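Local coordinates for cell surface protein (Putative S-layer protein) (Clostridioides difficile R20291, PDB 5NJL), which is a putative S-layer component of the bacterial cell wall that probably helps the bacterium adhere to host cells, at residues I141-I155 against E183-V195. Sequence-based numbering, arbitrary orientation.
Sequences ITLRDKTDTVTSKTI and EGFRVNKIVKLGV. With SO4 (sulfate ion), chain I.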
# COMPACT_ATOMS: atom_id res chain seq x y z
N ILE A 141 -26.08 -4.12 -18.23
CA ILE A 141 -25.84 -4.37 -19.63
C ILE A 141 -26.96 -5.25 -20.17
O ILE A 141 -27.22 -6.34 -19.64
CB ILE A 141 -24.48 -4.99 -19.81
CG1 ILE A 141 -23.40 -3.98 -19.35
CG2 ILE A 141 -24.22 -5.37 -21.26
CD1 ILE A 141 -22.07 -4.62 -19.12
N THR A 142 -27.61 -4.80 -21.25
CA THR A 142 -28.75 -5.54 -21.81
C THR A 142 -28.44 -5.80 -23.28
O THR A 142 -28.17 -4.87 -24.05
CB THR A 142 -30.05 -4.77 -21.60
OG1 THR A 142 -30.41 -4.85 -20.22
CG2 THR A 142 -31.18 -5.32 -22.44
N LEU A 143 -28.52 -7.07 -23.65
CA LEU A 143 -28.16 -7.57 -24.97
C LEU A 143 -29.37 -8.21 -25.61
O LEU A 143 -30.20 -8.83 -24.92
CB LEU A 143 -27.07 -8.64 -24.84
CG LEU A 143 -25.83 -8.29 -24.02
CD1 LEU A 143 -24.92 -9.50 -23.88
CD2 LEU A 143 -25.07 -7.15 -24.66
N ARG A 144 -29.46 -8.07 -26.93
CA ARG A 144 -30.44 -8.80 -27.71
C ARG A 144 -29.81 -9.26 -29.00
O ARG A 144 -29.09 -8.48 -29.63
CB ARG A 144 -31.57 -7.82 -27.96
CG ARG A 144 -32.78 -8.29 -28.68
CD ARG A 144 -33.84 -7.18 -28.60
NE ARG A 144 -33.47 -6.04 -29.45
CZ ARG A 144 -34.29 -5.08 -29.84
NH1 ARG A 144 -35.55 -5.02 -29.42
NH2 ARG A 144 -33.81 -4.14 -30.66
N ASP A 145 -30.08 -10.49 -29.42
CA ASP A 145 -29.56 -11.01 -30.68
C ASP A 145 -30.10 -10.11 -31.83
O ASP A 145 -31.24 -9.66 -31.78
CB ASP A 145 -29.99 -12.46 -30.96
CG ASP A 145 -29.64 -13.44 -29.84
OD1 ASP A 145 -28.43 -13.59 -29.55
OD2 ASP A 145 -30.57 -14.12 -29.32
N LYS A 146 -29.26 -9.81 -32.81
CA LYS A 146 -29.67 -9.01 -33.98
C LYS A 146 -30.57 -9.78 -34.94
O LYS A 146 -31.47 -9.18 -35.53
CB LYS A 146 -28.45 -8.52 -34.75
CG LYS A 146 -27.61 -7.53 -33.95
CD LYS A 146 -26.39 -7.08 -34.72
CE LYS A 146 -25.85 -5.75 -34.17
NZ LYS A 146 -24.48 -5.54 -34.68
N THR A 147 -30.36 -11.08 -35.09
CA THR A 147 -31.06 -11.86 -36.12
C THR A 147 -31.62 -13.18 -35.61
O THR A 147 -31.32 -13.62 -34.50
CB THR A 147 -30.13 -12.17 -37.33
OG1 THR A 147 -29.06 -13.03 -36.92
CG2 THR A 147 -29.55 -10.90 -37.97
N ASP A 148 -32.47 -13.77 -36.44
CA ASP A 148 -33.01 -15.12 -36.26
C ASP A 148 -33.94 -15.22 -35.07
O ASP A 148 -34.78 -14.33 -34.93
CB ASP A 148 -31.89 -16.15 -36.34
CG ASP A 148 -31.14 -16.07 -37.70
OD1 ASP A 148 -31.83 -16.10 -38.79
OD2 ASP A 148 -29.91 -15.92 -37.68
N THR A 149 -33.84 -16.22 -34.20
CA THR A 149 -34.77 -16.30 -33.08
C THR A 149 -34.19 -15.46 -31.94
O THR A 149 -33.27 -15.91 -31.23
CB THR A 149 -34.99 -17.74 -32.62
OG1 THR A 149 -35.52 -18.49 -33.72
CG2 THR A 149 -35.94 -17.82 -31.41
N VAL A 150 -34.74 -14.26 -31.77
CA VAL A 150 -34.12 -13.22 -30.95
C VAL A 150 -34.35 -13.50 -29.47
O VAL A 150 -35.49 -13.57 -29.00
CB VAL A 150 -34.63 -11.82 -31.35
CG1 VAL A 150 -34.20 -10.75 -30.36
CG2 VAL A 150 -34.16 -11.49 -32.75
N THR A 151 -33.23 -13.64 -28.75
CA THR A 151 -33.20 -13.76 -27.30
C THR A 151 -32.52 -12.55 -26.69
O THR A 151 -31.95 -11.71 -27.39
CB THR A 151 -32.47 -15.05 -26.82
OG1 THR A 151 -31.04 -14.92 -26.93
CG2 THR A 151 -32.97 -16.30 -27.58
N SER A 152 -32.58 -12.47 -25.36
CA SER A 152 -32.01 -11.34 -24.63
C SER A 152 -31.28 -11.81 -23.38
O SER A 152 -31.46 -12.95 -22.91
CB SER A 152 -33.11 -10.35 -24.23
OG SER A 152 -34.04 -10.94 -23.32
N LYS A 153 -30.50 -10.91 -22.82
CA LYS A 153 -29.80 -11.17 -21.56
C LYS A 153 -29.52 -9.84 -20.90
O LYS A 153 -29.14 -8.87 -21.57
CB LYS A 153 -28.48 -11.89 -21.84
CG LYS A 153 -27.67 -12.22 -20.60
CD LYS A 153 -28.31 -13.40 -19.88
CE LYS A 153 -27.73 -13.56 -18.49
NZ LYS A 153 -28.27 -14.82 -17.94
N THR A 154 -29.73 -9.77 -19.59
CA THR A 154 -29.35 -8.63 -18.81
C THR A 154 -28.33 -9.08 -17.77
O THR A 154 -28.55 -10.07 -17.06
CB THR A 154 -30.57 -7.97 -18.14
OG1 THR A 154 -31.37 -7.36 -19.15
CG2 THR A 154 -30.14 -6.85 -17.18
N ILE A 155 -27.23 -8.33 -17.66
CA ILE A 155 -26.14 -8.63 -16.73
C ILE A 155 -25.95 -7.39 -15.85
O ILE A 155 -25.87 -6.27 -16.39
CB ILE A 155 -24.82 -8.89 -17.50
CG1 ILE A 155 -24.95 -10.08 -18.46
CG2 ILE A 155 -23.63 -9.09 -16.56
CD1 ILE A 155 -25.06 -11.41 -17.78
N GLU A 183 -21.82 -20.24 -34.92
CA GLU A 183 -23.17 -20.26 -35.53
C GLU A 183 -24.07 -20.96 -34.53
O GLU A 183 -23.68 -21.94 -33.90
CB GLU A 183 -23.20 -20.89 -36.94
CG GLU A 183 -23.01 -19.86 -38.06
CD GLU A 183 -22.72 -20.46 -39.43
OE1 GLU A 183 -22.52 -21.69 -39.54
OE2 GLU A 183 -22.67 -19.69 -40.42
N GLY A 184 -25.23 -20.39 -34.29
CA GLY A 184 -26.10 -20.89 -33.23
C GLY A 184 -25.95 -20.18 -31.88
O GLY A 184 -26.79 -20.36 -31.02
N PHE A 185 -24.88 -19.40 -31.68
CA PHE A 185 -24.73 -18.61 -30.44
C PHE A 185 -25.97 -17.73 -30.21
O PHE A 185 -26.44 -17.09 -31.13
CB PHE A 185 -23.51 -17.72 -30.54
CG PHE A 185 -23.33 -16.80 -29.36
CD1 PHE A 185 -22.74 -17.27 -28.19
CD2 PHE A 185 -23.77 -15.49 -29.40
CE1 PHE A 185 -22.58 -16.44 -27.09
CE2 PHE A 185 -23.62 -14.65 -28.30
CZ PHE A 185 -23.02 -15.12 -27.15
N ARG A 186 -26.49 -17.72 -28.99
CA ARG A 186 -27.59 -16.83 -28.60
C ARG A 186 -27.18 -16.14 -27.30
O ARG A 186 -26.55 -16.77 -26.42
CB ARG A 186 -28.89 -17.61 -28.37
CG ARG A 186 -29.46 -18.33 -29.60
CD ARG A 186 -30.11 -17.37 -30.58
NE ARG A 186 -29.17 -16.73 -31.49
CZ ARG A 186 -29.47 -15.79 -32.39
NH1 ARG A 186 -30.72 -15.36 -32.54
NH2 ARG A 186 -28.52 -15.28 -33.17
N VAL A 187 -27.51 -14.86 -27.16
CA VAL A 187 -27.06 -14.11 -25.96
C VAL A 187 -27.63 -14.66 -24.66
O VAL A 187 -27.02 -14.48 -23.59
CB VAL A 187 -27.29 -12.59 -26.05
CG1 VAL A 187 -26.44 -12.01 -27.18
CG2 VAL A 187 -28.74 -12.23 -26.19
N ASN A 188 -28.81 -15.29 -24.70
CA ASN A 188 -29.38 -15.86 -23.46
C ASN A 188 -28.59 -17.04 -22.89
O ASN A 188 -28.88 -17.45 -21.81
CB ASN A 188 -30.87 -16.21 -23.57
CG ASN A 188 -31.15 -17.41 -24.47
OD1 ASN A 188 -30.34 -17.82 -25.30
ND2 ASN A 188 -32.34 -17.94 -24.31
N LYS A 189 -27.60 -17.55 -23.61
CA LYS A 189 -26.67 -18.54 -23.06
C LYS A 189 -25.48 -17.93 -22.25
O LYS A 189 -24.71 -18.67 -21.63
CB LYS A 189 -26.15 -19.42 -24.18
CG LYS A 189 -27.24 -20.19 -24.92
CD LYS A 189 -28.12 -21.02 -23.98
CE LYS A 189 -29.00 -22.01 -24.74
NZ LYS A 189 -30.03 -22.59 -23.85
N ILE A 190 -25.35 -16.60 -22.25
CA ILE A 190 -24.30 -15.91 -21.49
C ILE A 190 -24.68 -15.99 -20.03
O ILE A 190 -25.80 -15.67 -19.65
CB ILE A 190 -24.14 -14.44 -21.90
CG1 ILE A 190 -23.64 -14.36 -23.33
CG2 ILE A 190 -23.19 -13.68 -20.94
CD1 ILE A 190 -23.70 -12.97 -23.93
N VAL A 191 -23.73 -16.44 -19.22
CA VAL A 191 -23.84 -16.45 -17.77
C VAL A 191 -23.02 -15.31 -17.20
O VAL A 191 -23.45 -14.66 -16.26
CB VAL A 191 -23.40 -17.81 -17.18
CG1 VAL A 191 -23.25 -17.74 -15.66
CG2 VAL A 191 -24.42 -18.88 -17.56
N LYS A 192 -21.84 -15.07 -17.76
CA LYS A 192 -21.08 -13.90 -17.38
C LYS A 192 -20.27 -13.40 -18.54
O LYS A 192 -19.94 -14.15 -19.46
CB LYS A 192 -20.21 -14.18 -16.14
CG LYS A 192 -19.27 -15.35 -16.23
CD LYS A 192 -18.67 -15.69 -14.86
CE LYS A 192 -17.78 -16.92 -14.99
NZ LYS A 192 -17.06 -17.33 -13.77
N LEU A 193 -20.02 -12.10 -18.53
CA LEU A 193 -19.28 -11.47 -19.58
C LEU A 193 -17.79 -11.72 -19.40
O LEU A 193 -17.30 -11.94 -18.28
CB LEU A 193 -19.56 -9.98 -19.63
CG LEU A 193 -21.00 -9.57 -19.85
CD1 LEU A 193 -21.14 -8.08 -19.61
CD2 LEU A 193 -21.41 -9.92 -21.28
N GLY A 194 -17.07 -11.71 -20.52
CA GLY A 194 -15.61 -11.80 -20.48
C GLY A 194 -15.04 -10.54 -19.84
O GLY A 194 -15.67 -9.47 -19.84
N VAL A 195 -13.84 -10.68 -19.31
CA VAL A 195 -13.20 -9.56 -18.63
C VAL A 195 -12.11 -8.88 -19.47
O VAL A 195 -11.60 -9.42 -20.45
CB VAL A 195 -12.66 -10.00 -17.25
CG1 VAL A 195 -13.81 -10.42 -16.38
CG2 VAL A 195 -11.62 -11.11 -17.37
S SO4 I . -28.38 -24.17 -20.60
O1 SO4 I . -27.60 -24.36 -21.84
O2 SO4 I . -27.58 -23.49 -19.56
O3 SO4 I . -28.82 -25.50 -20.10
O4 SO4 I . -29.57 -23.32 -20.88
O HOH W 1 -27.89 -12.39 -34.20
O HOH W 2 -25.99 -14.61 -15.55
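L143 and I190 meet in the apolar centre, CD1 to CD1 at 3.7 Å, their side chains crossing at about a right angle. Beside them L193 CD1 packs against I141 CD1 at 3.6 Å, and the L193 and I155 side chains run past each other in opposite directions. I122 of helix 122-125 also touches L143, I190 and L193. V187 continues this core toward the hairpin turn. Its CB rests near L143 CB, and its CG2, set between the backbone N and the carbonyl carbon, reaches T151 O. Along the 152-155 edge the aliphatic part of K153, bent at chi2 (75°), runs over the carbonyls of V187 and I190; a water joins V191 O to K153 NZ, the latter bond weak.

Farther out, D145 organises the polar edge. Its OD1 takes the V187 N-H on the syn side, N to OD1 at 2.9 Å, and its OD2 accepts both T151 N-H and T151 OG1, so both oxygens are gripped and the carboxylate is held against rotation. The T151 hydroxyl, donating to D145, also accepts the N188 N-H, with N to OG1 at 3.2 Å. R186 lays its guanidinium over this carboxylate, planes 16° apart, with D145 CG above its centre; the D145-R186 salt bridge is therefore a matter of charge alone, OD2 lying well out of the guanidinium plane with no N-H pointing at it. In that plane, NH1 donates to T147 O at 2.7 Å, almost straight (173°), and to T149 O at 2.9 Å, approaching that carbonyl from above its plane. R186 NE hydrogen-bonds back to F185 O, which probably helps hold the bent chain in place. The arginine thus ties together the turn of a beta-hairpin, 138-145 with 152-158, whose three-stranded antiparallel sheet is packed on one face by the long loop containing the 3-10 turn 187-189.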